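Local coordinates for protein glycerophosphoryl diester phosphodiesterase (Agrobacterium tumefaciens str. C58, PDB 3KS6) that belongs to the glycerophosphoryl diester phosphodiesterase family, folds as a TIM barrel and carries a magnesium ion bound by acidic side chains, at residues F23-M29 / L94-V100; L142-D146 / A179-H183; H183-I189 / L205-A211; I218-D223 / L240-H244. One frame throughout, in Å; residues are numbered along the deposited sequence. Where two conformers were deposited one is given.

Overall arrangement
The four contacts follow one another along the chain of a TIM-barrel protein and sample its strand wall and the helices and loops around it. Interaction 1 packs helix 20-27 against the end of helix 88-95, about 29 Å from interaction 2, centre to centre, on the opposite side of the chain's centre. Interactions 2 and 3 share His183, so the turn that ends helix 162-179 leads straight into strand 184-188. Interaction 3 pairs this strand with strand 206-210, which leads on to helix 215-224 of interaction 4; Lys220 of that helix reaches the carbonyl oxygen of Ile189, and the two centres lie 16 Å apart. Strand pairing thus builds the barrel, while the other three contacts pack helices and loops round it.

Interaction 1 of 4, residues F23-M29 / L94-V100; sequences FTATAAM and LYVDSHV
Two side-chain hydroxyls of segment 94-100, those of Tyr95 and Ser98, donate to backbone carbonyls of helix 20-27, Phe23 O and Ala27 O. Ser98 OG donates to Ala27 O at 2.7 Å, in the carbonyl plane and on a lone pair. Its hydroxyl is anti to the backbone N (chi1 172°), which also lets OG accept from Val100 N at 2.9 Å in an ST turn. The hydroxyl of Tyr95 gives a weak bond to Phe23 O, OH to O 2.7 Å, although that carbonyl also takes the helical bond from Ala27 N. Between these two bonds the methyl of Ala27 sits over one face of the Tyr95 ring, CB 3.8 Å from the centroid, a CH-pi contact; Thr26 CG2 comes to the ring's edge. Nearer the start of segment 23-29, Leu94 CD1 touches Phe23 CB at 3.8 Å, and the Leu94 side chain crosses that of Thr24, whose own hydroxyl is bonded to Pro20 O, at about a right angle. Tyr95 also makes an edge-to-face pair with Phe102. The chemistry implies a mixed joint: Ser98 OG gives one bond and receives another, tying the carbonyl of Ala27 to the ST turn, while Ala27 CB packs on the Tyr95 ring.

Interaction 2 of 4, residues L142-D146 / A179-H183; sequences LASMD and AHSIH
His180 and Asp146 meet edge to edge: the carboxylate and the imidazole lie only 10° from coplanar, and ND1 donates to Asp146 OD1 at 2.7 Å. The bond is nearly straight, 170° at the hydrogen, and uses the syn lone pair of OD1, with the oxygen 2° out of the ring plane; such a straight, in-plane bond helps fix the ring's rotation. Leu142 approaches the same ring from another direction, at about a right angle, and sets CD1 over one face, 4.2 Å from the centroid. Its other methyl, CD2, turns to Ile182 CD1 at 3.6 Å, so the two branches of one leucine serve a ring and an aliphatic chain. Met145 adds a contact of its CB with Ile182 CD1. A water donates both to Asp146 OD1, at 2.9 Å, and to His180 O; the two donors on OD1 would probably favour the charged carboxylate. Ser181, with positive phi, is the C-prime residue of the Schellman motif that ends helix 162-179. The contact thus joins helix 142-151 to the turn between that helix and strand 184-188, with Trp158 of strand 156-160 touching Leu142, Met145 and Ile182.

Interaction 3 of 4, residues H183-I189 / L205-A211; sequences HEIGVHI and LDFGCWA
The indole of Trp210 has the backbone of Val187 and His188 over one face, His188 N lying 3.2 Å above the plane, and Gly186 O at its edge. The His188 ring turns an edge toward the indole, the planes 64° apart in an offset edge-to-face pair, while Ala211 CB sits over one of its own faces, 3.6 Å from the centroid. These rings mark the C-terminal ends of two parallel neighbours, strands 184-188 and 206-210, which with helix 194-202 form a beta-alpha-beta unit of the TIM barrel. The parallel backbone bonds begin with Asp206 N to His183 O and end with Ile189 N to Trp210 O, donors coming from each strand in turn. Gly186 and Gly208 are paired neighbours and add no side chain to the face that carries Glu184 and Trp210. On the other face Val187 CG2 meets Phe207 CZ at 3.6 Å, and Ile189 CD1 reaches Cys209 SG. Glu184 and Asp206 stand near each other with like charges, yet both bind Lys227, which probably offsets their repulsion. With chi1 at 46°, Trp210 CG lies between its backbone N and carbonyl carbon, folding the indole back across the neighbouring strand; NE1 then donates to Gly186 O at 3.0 Å, from above that carbonyl's plane.

Interaction 4 of 4, residues I218-D223 / L240-H244; sequences ITKALD and LRTEH
Leu222 packs against the ring of His244 where two outer helices of the TIM barrel, 215-224 and 234-249, meet with their short segments at 40° and 10.3 Å apart. Strand 228-231 lies between the two helices in sequence and touches Ile218 and Leu222. Leu222 keeps CG anti to its carbonyl carbon (chi1 -62°); this, with an extended chi2, directs both methyls to the other helix: CD1 rests 3.6 Å from Arg241 CA, and CD2 touches Arg241 CG at 3.7 Å. Its CB lies over one face of the His244 ring, 3.8 Å from the centroid, in a CH-pi contact. Arg241 runs extended as far as CD and bends at chi3, so its aliphatic part lies across Leu222 while the guanidinium goes on to Thr3 O and a salt bridge with Glu32. One helical turn before His244, Leu240 meets Ile218 at about a right angle, CD1 to CG2 3.6 Å, and its methyls also approach the hydroxyl of Thr219, which is bonded back to Pro215 O. His244 takes a different first torsion, CG anti to the backbone N (chi1 -159°), and this extends the ring across to the opposite helix. There the carboxylate of Asp223 is turned well out of the imidazole plane. His244 NE2 donates to Asp223 OD1 at 2.7 Å, meeting the oxygen nearly along its C-O axis.

Interaction 1 of 4, residues F23-M29 / L94-V100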
loop_
_atom_site.group_PDB
_atom_site.type_symbol
_atom_site.label_atom_id
_atom_site.label_comp_id
_atom_site.label_asym_id
_atom_site.label_seq_id
_atom_site.Cartn_x
_atom_site.Cartn_y
_atom_site.Cartn_z
ATOM N N PHE A 23 4.182 -12.033 -3.376
ATOM C CA PHE A 23 5.290 -11.158 -3.046
ATOM C C PHE A 23 6.606 -11.574 -3.755
ATOM O O PHE A 23 7.427 -10.720 -4.096
ATOM C CB PHE A 23 5.481 -11.062 -1.540
ATOM C CG PHE A 23 4.386 -10.320 -0.826
ATOM C CD1 PHE A 23 4.116 -8.992 -1.130
ATOM C CD2 PHE A 23 3.672 -10.911 0.214
ATOM C CE1 PHE A 23 3.134 -8.291 -0.475
ATOM C CE2 PHE A 23 2.693 -10.184 0.875
ATOM C CZ PHE A 23 2.439 -8.866 0.533
ATOM N N THR A 24 6.761 -12.873 -3.986
ATOM C CA THR A 24 7.943 -13.428 -4.644
ATOM C C THR A 24 7.893 -13.069 -6.116
ATOM O O THR A 24 8.877 -12.561 -6.666
ATOM C CB THR A 24 8.041 -14.981 -4.407
ATOM O OG1 THR A 24 8.151 -15.232 -3.003
ATOM C CG2 THR A 24 9.286 -15.587 -5.074
ATOM N N ALA A 25 6.738 -13.266 -6.739
ATOM C CA ALA A 25 6.578 -12.986 -8.153
ATOM C C ALA A 25 6.742 -11.490 -8.380
ATOM O O ALA A 25 7.430 -11.064 -9.305
ATOM C CB ALA A 25 5.203 -13.489 -8.684
ATOM N N THR A 26 6.153 -10.681 -7.506
ATOM C CA THR A 26 6.268 -9.222 -7.634
ATOM C C THR A 26 7.723 -8.711 -7.577
ATOM O O THR A 26 8.104 -7.808 -8.341
ATOM C CB THR A 26 5.438 -8.522 -6.535
ATOM O OG1 THR A 26 4.031 -8.703 -6.823
ATOM C CG2 THR A 26 5.739 -7.028 -6.526
ATOM N N ALA A 27 8.530 -9.307 -6.696
ATOM C CA ALA A 27 9.941 -8.923 -6.522
ATOM C C ALA A 27 10.737 -9.046 -7.808
ATOM O O ALA A 27 11.738 -8.326 -7.989
ATOM C CB ALA A 27 10.599 -9.747 -5.439
ATOM N N ALA A 28 10.292 -9.936 -8.685
ATOM C CA ALA A 28 10.943 -10.191 -10.000
ATOM C C ALA A 28 10.361 -9.431 -11.194
ATOM O O ALA A 28 10.865 -9.560 -12.328
ATOM C CB ALA A 28 10.886 -11.702 -10.278
HETATM N N MSE A 29 9.315 -8.627 -10.979
HETATM C CA MSE A 29 8.663 -7.893 -12.082
HETATM C C MSE A 29 9.252 -6.532 -12.350
HETATM O O MSE A 29 9.866 -5.926 -11.474
HETATM C CB MSE A 29 7.169 -7.720 -11.818
HETATM C CG MSE A 29 6.433 -9.006 -11.893
HETATM SE SE MSE A 29 4.514 -8.643 -11.535
HETATM C CE MSE A 29 4.223 -10.345 -10.830
ATOM N N LEU A 94 12.612 -11.433 0.949
ATOM C CA LEU A 94 12.310 -11.591 -0.461
ATOM C C LEU A 94 12.819 -10.426 -1.329
ATOM O O LEU A 94 12.956 -10.581 -2.544
ATOM C CB LEU A 94 10.796 -11.733 -0.666
ATOM C CG LEU A 94 10.120 -12.953 -0.063
ATOM C CD1 LEU A 94 8.593 -12.823 -0.319
ATOM C CD2 LEU A 94 10.722 -14.256 -0.686
ATOM N N TYR A 95 12.980 -9.247 -0.734
ATOM C CA TYR A 95 13.258 -8.017 -1.490
ATOM C C TYR A 95 14.707 -7.529 -1.363
ATOM O O TYR A 95 15.079 -6.511 -1.957
ATOM C CB TYR A 95 12.235 -6.924 -1.115
ATOM C CG TYR A 95 10.909 -7.186 -1.820
ATOM C CD1 TYR A 95 10.035 -8.139 -1.349
ATOM C CD2 TYR A 95 10.575 -6.523 -2.982
ATOM C CE1 TYR A 95 8.870 -8.417 -1.988
ATOM C CE2 TYR A 95 9.416 -6.797 -3.648
ATOM C CZ TYR A 95 8.553 -7.743 -3.150
ATOM O OH TYR A 95 7.374 -8.039 -3.802
ATOM N N VAL A 96 15.520 -8.289 -0.642
ATOM C CA VAL A 96 16.906 -7.904 -0.344
ATOM C C VAL A 96 17.671 -7.543 -1.614
ATOM O O VAL A 96 18.338 -6.494 -1.646
ATOM C CB VAL A 96 17.680 -9.013 0.451
ATOM C CG1 VAL A 96 17.971 -10.216 -0.412
ATOM C CG2 VAL A 96 18.978 -8.458 1.022
ATOM N N ASP A 97 17.526 -8.379 -2.645
ATOM C CA ASP A 97 18.212 -8.209 -3.915
ATOM C C ASP A 97 17.329 -7.728 -5.054
ATOM O O ASP A 97 17.765 -7.724 -6.189
ATOM C CB ASP A 97 18.811 -9.545 -4.346
ATOM C CG ASP A 97 19.897 -10.025 -3.417
ATOM O OD1 ASP A 97 20.650 -9.174 -2.876
ATOM O OD2 ASP A 97 19.998 -11.260 -3.245
ATOM N N SER A 98 16.092 -7.333 -4.781
ATOM C CA SER A 98 15.199 -6.869 -5.820
ATOM C C SER A 98 15.347 -5.377 -6.020
ATOM O O SER A 98 15.709 -4.647 -5.076
ATOM C CB SER A 98 13.758 -7.158 -5.354
ATOM O OG SER A 98 12.843 -6.563 -6.260
ATOM N N HIS A 99 15.063 -4.897 -7.229
ATOM C CA HIS A 99 15.010 -3.445 -7.474
ATOM C C HIS A 99 13.695 -2.817 -7.002
ATOM O O HIS A 99 13.602 -1.594 -6.905
ATOM C CB HIS A 99 15.241 -3.154 -8.971
ATOM C CG HIS A 99 13.998 -3.162 -9.815
ATOM N ND1 HIS A 99 13.367 -4.320 -10.219
ATOM C CD2 HIS A 99 13.283 -2.139 -10.352
ATOM C CE1 HIS A 99 12.318 -4.010 -10.964
ATOM N NE2 HIS A 99 12.241 -2.693 -11.059
ATOM N N VAL A 100 12.704 -3.652 -6.685
ATOM C CA VAL A 100 11.352 -3.178 -6.259
ATOM C C VAL A 100 11.395 -2.731 -4.794
ATOM O O VAL A 100 11.940 -3.434 -3.952
ATOM C CB VAL A 100 10.337 -4.314 -6.460
ATOM C CG1 VAL A 100 8.902 -3.929 -5.983
ATOM C CG2 VAL A 100 10.343 -4.750 -7.936
#

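Interaction 2 of 4, residues L142-D146 / A179-H183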
loop_
_atom_site.group_PDB
_atom_site.type_symbol
_atom_site.label_atom_id
_atom_site.label_comp_id
_atom_site.label_asym_id
_atom_site.label_seq_id
_atom_site.Cartn_x
_atom_site.Cartn_y
_atom_site.Cartn_z
ATOM N N LEU A 142 -5.024 10.077 9.591
ATOM C CA LEU A 142 -4.196 11.241 9.875
ATOM C C LEU A 142 -3.428 11.100 11.186
ATOM O O LEU A 142 -2.314 11.616 11.307
ATOM C CB LEU A 142 -5.017 12.533 9.927
ATOM C CG LEU A 142 -5.430 13.115 8.600
ATOM C CD1 LEU A 142 -6.205 14.433 8.902
ATOM C CD2 LEU A 142 -4.226 13.363 7.687
ATOM N N ALA A 143 -3.998 10.426 12.178
ATOM C CA ALA A 143 -3.262 10.203 13.425
ATOM C C ALA A 143 -1.967 9.480 13.128
ATOM O O ALA A 143 -0.935 9.788 13.708
ATOM C CB ALA A 143 -4.102 9.340 14.445
ATOM N N SER A 144 -2.063 8.474 12.253
ATOM C CA SER A 144 -0.917 7.667 11.861
ATOM C C SER A 144 0.031 8.477 10.958
ATOM O O SER A 144 1.236 8.320 11.047
ATOM C CB SER A 144 -1.363 6.361 11.187
ATOM O OG SER A 144 -2.145 5.560 12.058
HETATM N N MSE A 145 -0.506 9.365 10.136
HETATM C CA MSE A 145 0.337 10.246 9.327
HETATM C C MSE A 145 1.137 11.183 10.227
HETATM O O MSE A 145 2.310 11.480 9.970
HETATM C CB MSE A 145 -0.528 11.065 8.375
HETATM C CG MSE A 145 -1.331 10.231 7.378
HETATM SE SE MSE A 145 -0.236 9.229 6.104
HETATM C CE MSE A 145 0.460 7.853 7.019
ATOM N N ASP A 146 0.488 11.666 11.282
ATOM C CA ASP A 146 1.158 12.523 12.251
ATOM C C ASP A 146 2.276 11.792 12.984
ATOM O O ASP A 146 3.349 12.340 13.211
ATOM C CB ASP A 146 0.134 13.156 13.229
ATOM C CG ASP A 146 -0.751 14.188 12.561
ATOM O OD1 ASP A 146 -0.507 14.521 11.371
ATOM O OD2 ASP A 146 -1.699 14.690 13.233
ATOM N N ALA A 179 -1.881 21.345 6.161
ATOM C CA ALA A 179 -1.846 21.631 7.602
ATOM C C ALA A 179 -1.067 20.551 8.346
ATOM O O ALA A 179 -0.440 20.810 9.397
ATOM C CB ALA A 179 -3.227 21.722 8.145
ATOM N N HIS A 180 -1.098 19.351 7.798
ATOM C CA HIS A 180 -0.388 18.207 8.379
ATOM C C HIS A 180 0.972 17.858 7.737
ATOM O O HIS A 180 1.555 16.778 8.012
ATOM C CB HIS A 180 -1.315 17.033 8.301
ATOM C CG HIS A 180 -2.402 17.086 9.328
ATOM N ND1 HIS A 180 -2.337 16.354 10.499
ATOM C CD2 HIS A 180 -3.538 17.814 9.396
ATOM C CE1 HIS A 180 -3.415 16.601 11.223
ATOM N NE2 HIS A 180 -4.158 17.487 10.581
ATOM N N SER A 181 1.486 18.776 6.945
ATOM C CA SER A 181 2.782 18.591 6.268
ATOM C C SER A 181 2.847 17.305 5.454
ATOM O O SER A 181 3.893 16.639 5.423
ATOM C CB SER A 181 3.960 18.628 7.256
ATOM O OG SER A 181 3.984 19.847 7.957
ATOM N N ILE A 182 1.749 16.992 4.766
ATOM C CA ILE A 182 1.652 15.839 3.867
ATOM C C ILE A 182 1.868 16.397 2.456
ATOM O O ILE A 182 1.245 17.394 2.084
ATOM C CB ILE A 182 0.251 15.108 4.031
ATOM C CG1 ILE A 182 0.131 14.523 5.466
ATOM C CG2 ILE A 182 0.057 14.009 3.001
ATOM C CD1 ILE A 182 -1.274 14.183 5.886
ATOM N N HIS A 183 2.724 15.736 1.686
ATOM C CA HIS A 183 3.120 16.205 0.363
ATOM C C HIS A 183 2.562 15.389 -0.780
ATOM O O HIS A 183 2.810 15.734 -1.934
ATOM C CB HIS A 183 4.635 16.229 0.276
ATOM C CG HIS A 183 5.261 16.985 1.399
ATOM N ND1 HIS A 183 5.025 18.326 1.597
ATOM C CD2 HIS A 183 6.061 16.584 2.411
ATOM C CE1 HIS A 183 5.676 18.728 2.673
ATOM N NE2 HIS A 183 6.302 17.686 3.192
HETATM O O HOH W 1 1.196 14.298 9.040
#

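Interaction 3 of 4, residues H183-I189 / L205-A211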
loop_
_atom_site.group_PDB
_atom_site.type_symbol
_atom_site.label_atom_id
_atom_site.label_comp_id
_atom_site.label_asym_id
_atom_site.label_seq_id
_atom_site.Cartn_x
_atom_site.Cartn_y
_atom_site.Cartn_z
ATOM N N HIS A 183 2.724 15.736 1.686
ATOM C CA HIS A 183 3.120 16.205 0.363
ATOM C C HIS A 183 2.562 15.389 -0.780
ATOM O O HIS A 183 2.810 15.734 -1.934
ATOM C CB HIS A 183 4.635 16.229 0.276
ATOM C CG HIS A 183 5.261 16.985 1.399
ATOM N ND1 HIS A 183 5.025 18.326 1.597
ATOM C CD2 HIS A 183 6.061 16.584 2.411
ATOM C CE1 HIS A 183 5.676 18.728 2.673
ATOM N NE2 HIS A 183 6.302 17.686 3.192
ATOM N N GLU A 184 1.775 14.348 -0.467
ATOM C CA GLU A 184 1.199 13.490 -1.472
ATOM C C GLU A 184 -0.080 12.855 -0.944
ATOM O O GLU A 184 -0.128 12.474 0.234
ATOM C CB GLU A 184 2.181 12.362 -1.810
ATOM C CG GLU A 184 1.677 11.408 -2.866
ATOM C CD GLU A 184 2.695 10.388 -3.367
ATOM O OE1 GLU A 184 3.910 10.493 -3.084
ATOM O OE2 GLU A 184 2.250 9.447 -4.065
ATOM N N ILE A 185 -1.116 12.786 -1.790
ATOM C CA ILE A 185 -2.336 12.034 -1.470
ATOM C C ILE A 185 -2.533 10.941 -2.499
ATOM O O ILE A 185 -2.023 11.025 -3.636
ATOM C CB ILE A 185 -3.630 12.919 -1.356
ATOM C CG1 ILE A 185 -4.054 13.456 -2.724
ATOM C CG2 ILE A 185 -3.396 14.049 -0.376
ATOM C CD1 ILE A 185 -5.369 14.260 -2.745
ATOM N N GLY A 186 -3.286 9.914 -2.120
ATOM C CA GLY A 186 -3.690 8.864 -3.048
ATOM C C GLY A 186 -5.201 8.751 -2.954
ATOM O O GLY A 186 -5.721 8.660 -1.855
ATOM N N VAL A 187 -5.881 8.827 -4.097
ATOM C CA VAL A 187 -7.329 8.664 -4.174
ATOM C C VAL A 187 -7.687 7.397 -4.959
ATOM O O VAL A 187 -6.914 6.936 -5.851
ATOM C CB VAL A 187 -8.036 9.937 -4.818
ATOM C CG1 VAL A 187 -7.579 11.241 -4.112
ATOM C CG2 VAL A 187 -7.786 10.054 -6.337
ATOM N N HIS A 188 -8.881 6.836 -4.673
ATOM C CA HIS A 188 -9.434 5.737 -5.475
ATOM C C HIS A 188 -9.482 6.184 -6.936
ATOM O O HIS A 188 -9.941 7.278 -7.233
ATOM C CB HIS A 188 -10.844 5.410 -5.014
ATOM C CG HIS A 188 -11.386 4.106 -5.523
ATOM N ND1 HIS A 188 -11.624 3.848 -6.862
ATOM C CD2 HIS A 188 -11.738 2.985 -4.861
ATOM C CE1 HIS A 188 -12.082 2.614 -6.995
ATOM N NE2 HIS A 188 -12.167 2.071 -5.797
ATOM N N ILE A 189 -9.034 5.325 -7.849
ATOM C CA ILE A 189 -8.987 5.663 -9.276
ATOM C C ILE A 189 -10.334 6.144 -9.802
ATOM O O ILE A 189 -10.400 7.033 -10.641
ATOM C CB ILE A 189 -8.465 4.422 -10.119
ATOM C CG1 ILE A 189 -8.221 4.783 -11.592
ATOM C CG2 ILE A 189 -9.389 3.218 -9.980
ATOM C CD1 ILE A 189 -7.356 5.974 -11.803
ATOM N N LEU A 205 1.066 19.507 -4.132
ATOM C CA LEU A 205 1.000 18.136 -3.677
ATOM C C LEU A 205 1.150 17.151 -4.798
ATOM O O LEU A 205 0.691 17.417 -5.924
ATOM C CB LEU A 205 -0.369 17.883 -3.026
ATOM C CG LEU A 205 -0.795 18.711 -1.807
ATOM C CD1 LEU A 205 -2.216 18.340 -1.449
ATOM C CD2 LEU A 205 0.164 18.526 -0.631
ATOM N N ASP A 206 1.759 16.004 -4.518
ATOM C CA ASP A 206 1.824 14.950 -5.528
ATOM C C ASP A 206 0.489 14.204 -5.538
ATOM O O ASP A 206 -0.231 14.181 -4.547
ATOM C CB ASP A 206 2.941 13.941 -5.265
ATOM C CG ASP A 206 4.324 14.460 -5.641
ATOM O OD1 ASP A 206 4.416 15.471 -6.348
ATOM O OD2 ASP A 206 5.316 13.839 -5.209
ATOM N N PHE A 207 0.173 13.594 -6.673
ATOM C CA PHE A 207 -1.137 12.976 -6.889
ATOM C C PHE A 207 -1.002 11.584 -7.464
ATOM O O PHE A 207 -0.488 11.404 -8.564
ATOM C CB PHE A 207 -1.995 13.833 -7.864
ATOM C CG PHE A 207 -3.409 13.279 -8.093
ATOM C CD1 PHE A 207 -4.442 13.547 -7.183
ATOM C CD2 PHE A 207 -3.696 12.512 -9.202
ATOM C CE1 PHE A 207 -5.715 13.047 -7.374
ATOM C CE2 PHE A 207 -4.989 12.001 -9.409
ATOM C CZ PHE A 207 -5.987 12.252 -8.485
ATOM N N GLY A 208 -1.533 10.604 -6.749
ATOM C CA GLY A 208 -1.588 9.244 -7.226
ATOM C C GLY A 208 -2.896 8.538 -6.901
ATOM O O GLY A 208 -3.804 9.129 -6.303
ATOM N N CYS A 209 -2.988 7.272 -7.297
ATOM C CA CYS A 209 -4.228 6.529 -7.164
ATOM C C CYS A 209 -4.063 5.128 -6.605
ATOM O O CYS A 209 -2.944 4.589 -6.452
ATOM C CB CYS A 209 -4.994 6.485 -8.509
ATOM S SG CYS A 209 -5.287 8.093 -9.234
ATOM N N TRP A 210 -5.194 4.542 -6.246
ATOM C CA TRP A 210 -5.260 3.164 -5.776
ATOM C C TRP A 210 -6.557 2.521 -6.290
ATOM O O TRP A 210 -7.440 3.195 -6.858
ATOM C CB TRP A 210 -5.109 3.047 -4.243
ATOM C CG TRP A 210 -5.925 4.007 -3.445
ATOM C CD1 TRP A 210 -5.591 5.253 -3.115
ATOM C CD2 TRP A 210 -7.223 3.762 -2.868
ATOM N NE1 TRP A 210 -6.602 5.842 -2.374
ATOM C CE2 TRP A 210 -7.605 4.930 -2.198
ATOM C CE3 TRP A 210 -8.086 2.657 -2.835
ATOM C CZ2 TRP A 210 -8.828 5.045 -1.550
ATOM C CZ3 TRP A 210 -9.279 2.763 -2.179
ATOM C CH2 TRP A 210 -9.647 3.947 -1.541
ATOM N N ALA A 211 -6.592 1.213 -6.195
ATOM C CA ALA A 211 -7.711 0.361 -6.636
ATOM C C ALA A 211 -7.867 0.275 -8.152
ATOM O O ALA A 211 -8.974 0.081 -8.639
ATOM C CB ALA A 211 -9.070 0.747 -5.946
#

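Interaction 4 of 4, residues I218-D223 / L240-H244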
loop_
_atom_site.group_PDB
_atom_site.type_symbol
_atom_site.label_atom_id
_atom_site.label_comp_id
_atom_site.label_asym_id
_atom_site.label_seq_id
_atom_site.Cartn_x
_atom_site.Cartn_y
_atom_site.Cartn_z
ATOM N N ILE A 218 -6.597 1.106 -15.102
ATOM C CA ILE A 218 -5.175 1.206 -15.354
ATOM C C ILE A 218 -4.886 2.215 -16.462
ATOM O O ILE A 218 -4.039 3.092 -16.288
ATOM C CB ILE A 218 -4.550 -0.170 -15.690
ATOM C CG1 ILE A 218 -4.606 -1.122 -14.476
ATOM C CG2 ILE A 218 -3.101 0.019 -16.215
ATOM C CD1 ILE A 218 -4.359 -2.592 -14.802
ATOM N N THR A 219 -5.616 2.123 -17.577
ATOM C CA THR A 219 -5.404 3.046 -18.703
ATOM C C THR A 219 -5.772 4.486 -18.313
ATOM O O THR A 219 -5.119 5.444 -18.718
ATOM C CB THR A 219 -6.219 2.577 -19.947
ATOM O OG1 THR A 219 -5.708 1.321 -20.400
ATOM C CG2 THR A 219 -6.143 3.627 -21.038
ATOM N N LYS A 220 -6.794 4.650 -17.466
ATOM C CA LYS A 220 -7.152 5.984 -17.010
ATOM C C LYS A 220 -5.988 6.589 -16.213
ATOM O O LYS A 220 -5.621 7.747 -16.407
ATOM C CB LYS A 220 -8.410 5.930 -16.161
ATOM C CG LYS A 220 -8.775 7.203 -15.465
ATOM C CD LYS A 220 -10.031 6.961 -14.636
ATOM C CE LYS A 220 -10.409 8.185 -13.863
ATOM N NZ LYS A 220 -11.669 7.932 -13.087
ATOM N N ALA A 221 -5.426 5.801 -15.308
ATOM C CA ALA A 221 -4.269 6.211 -14.488
ATOM C C ALA A 221 -3.074 6.634 -15.373
ATOM O O ALA A 221 -2.446 7.693 -15.164
ATOM C CB ALA A 221 -3.881 5.033 -13.511
ATOM N N LEU A 222 -2.774 5.812 -16.384
ATOM C CA LEU A 222 -1.698 6.111 -17.337
ATOM C C LEU A 222 -1.990 7.350 -18.176
ATOM O O LEU A 222 -1.117 8.191 -18.327
ATOM C CB LEU A 222 -1.378 4.891 -18.210
ATOM C CG LEU A 222 -0.868 3.620 -17.518
ATOM C CD1 LEU A 222 -0.957 2.373 -18.452
ATOM C CD2 LEU A 222 0.596 3.824 -16.973
ATOM N N ASP A 223 -3.217 7.472 -18.678
ATOM C CA ASP A 223 -3.674 8.648 -19.432
ATOM C C ASP A 223 -3.626 9.899 -18.602
ATOM O O ASP A 223 -3.252 10.937 -19.095
ATOM C CB ASP A 223 -5.119 8.478 -19.948
ATOM C CG ASP A 223 -5.217 7.536 -21.148
ATOM O OD1 ASP A 223 -4.160 7.178 -21.718
ATOM O OD2 ASP A 223 -6.360 7.161 -21.486
ATOM N N LEU A 240 0.148 -2.900 -20.127
ATOM C CA LEU A 240 -0.535 -1.689 -20.573
ATOM C C LEU A 240 0.376 -0.476 -20.546
ATOM O O LEU A 240 0.301 0.378 -21.446
ATOM C CB LEU A 240 -1.774 -1.433 -19.701
ATOM C CG LEU A 240 -2.973 -2.321 -19.957
ATOM C CD1 LEU A 240 -4.089 -2.062 -18.966
ATOM C CD2 LEU A 240 -3.453 -2.056 -21.400
ATOM N N ARG A 241 1.249 -0.379 -19.533
ATOM C CA ARG A 241 2.135 0.781 -19.465
ATOM C C ARG A 241 3.158 0.737 -20.619
ATOM O O ARG A 241 3.404 1.746 -21.264
ATOM C CB ARG A 241 2.845 0.864 -18.102
ATOM C CG ARG A 241 3.725 2.067 -17.979
ATOM C CD ARG A 241 4.347 2.230 -16.620
ATOM N NE ARG A 241 5.271 1.143 -16.308
ATOM C CZ ARG A 241 5.963 1.056 -15.176
ATOM N NH1 ARG A 241 5.852 1.986 -14.247
ATOM N NH2 ARG A 241 6.752 0.026 -14.957
ATOM N N THR A 242 3.721 -0.434 -20.883
ATOM C CA THR A 242 4.663 -0.593 -21.993
ATOM C C THR A 242 4.050 -0.137 -23.336
ATOM O O THR A 242 4.648 0.630 -24.093
ATOM C CB THR A 242 5.188 -2.020 -22.054
ATOM O OG1 THR A 242 6.022 -2.238 -20.916
ATOM C CG2 THR A 242 5.977 -2.262 -23.347
ATOM N N GLU A 243 2.836 -0.589 -23.582
ATOM C CA GLU A 243 2.047 -0.213 -24.743
ATOM C C GLU A 243 1.778 1.298 -24.759
ATOM O O GLU A 243 1.958 1.967 -25.800
ATOM C CB GLU A 243 0.769 -1.057 -24.674
ATOM C CG GLU A 243 -0.322 -0.853 -25.685
ATOM C CD GLU A 243 -1.573 -1.656 -25.262
ATOM O OE1 GLU A 243 -2.609 -1.017 -24.971
ATOM O OE2 GLU A 243 -1.486 -2.909 -25.157
ATOM N N HIS A 244 1.425 1.863 -23.596
ATOM C CA HIS A 244 1.164 3.317 -23.451
ATOM C C HIS A 244 2.414 4.162 -23.819
ATOM O O HIS A 244 2.321 5.217 -24.465
ATOM C CB HIS A 244 0.724 3.630 -22.007
ATOM C CG HIS A 244 -0.026 4.924 -21.864
ATOM N ND1 HIS A 244 0.605 6.136 -21.681
ATOM C CD2 HIS A 244 -1.356 5.190 -21.870
ATOM C CE1 HIS A 244 -0.301 7.096 -21.599
ATOM N NE2 HIS A 244 -1.501 6.548 -21.713
#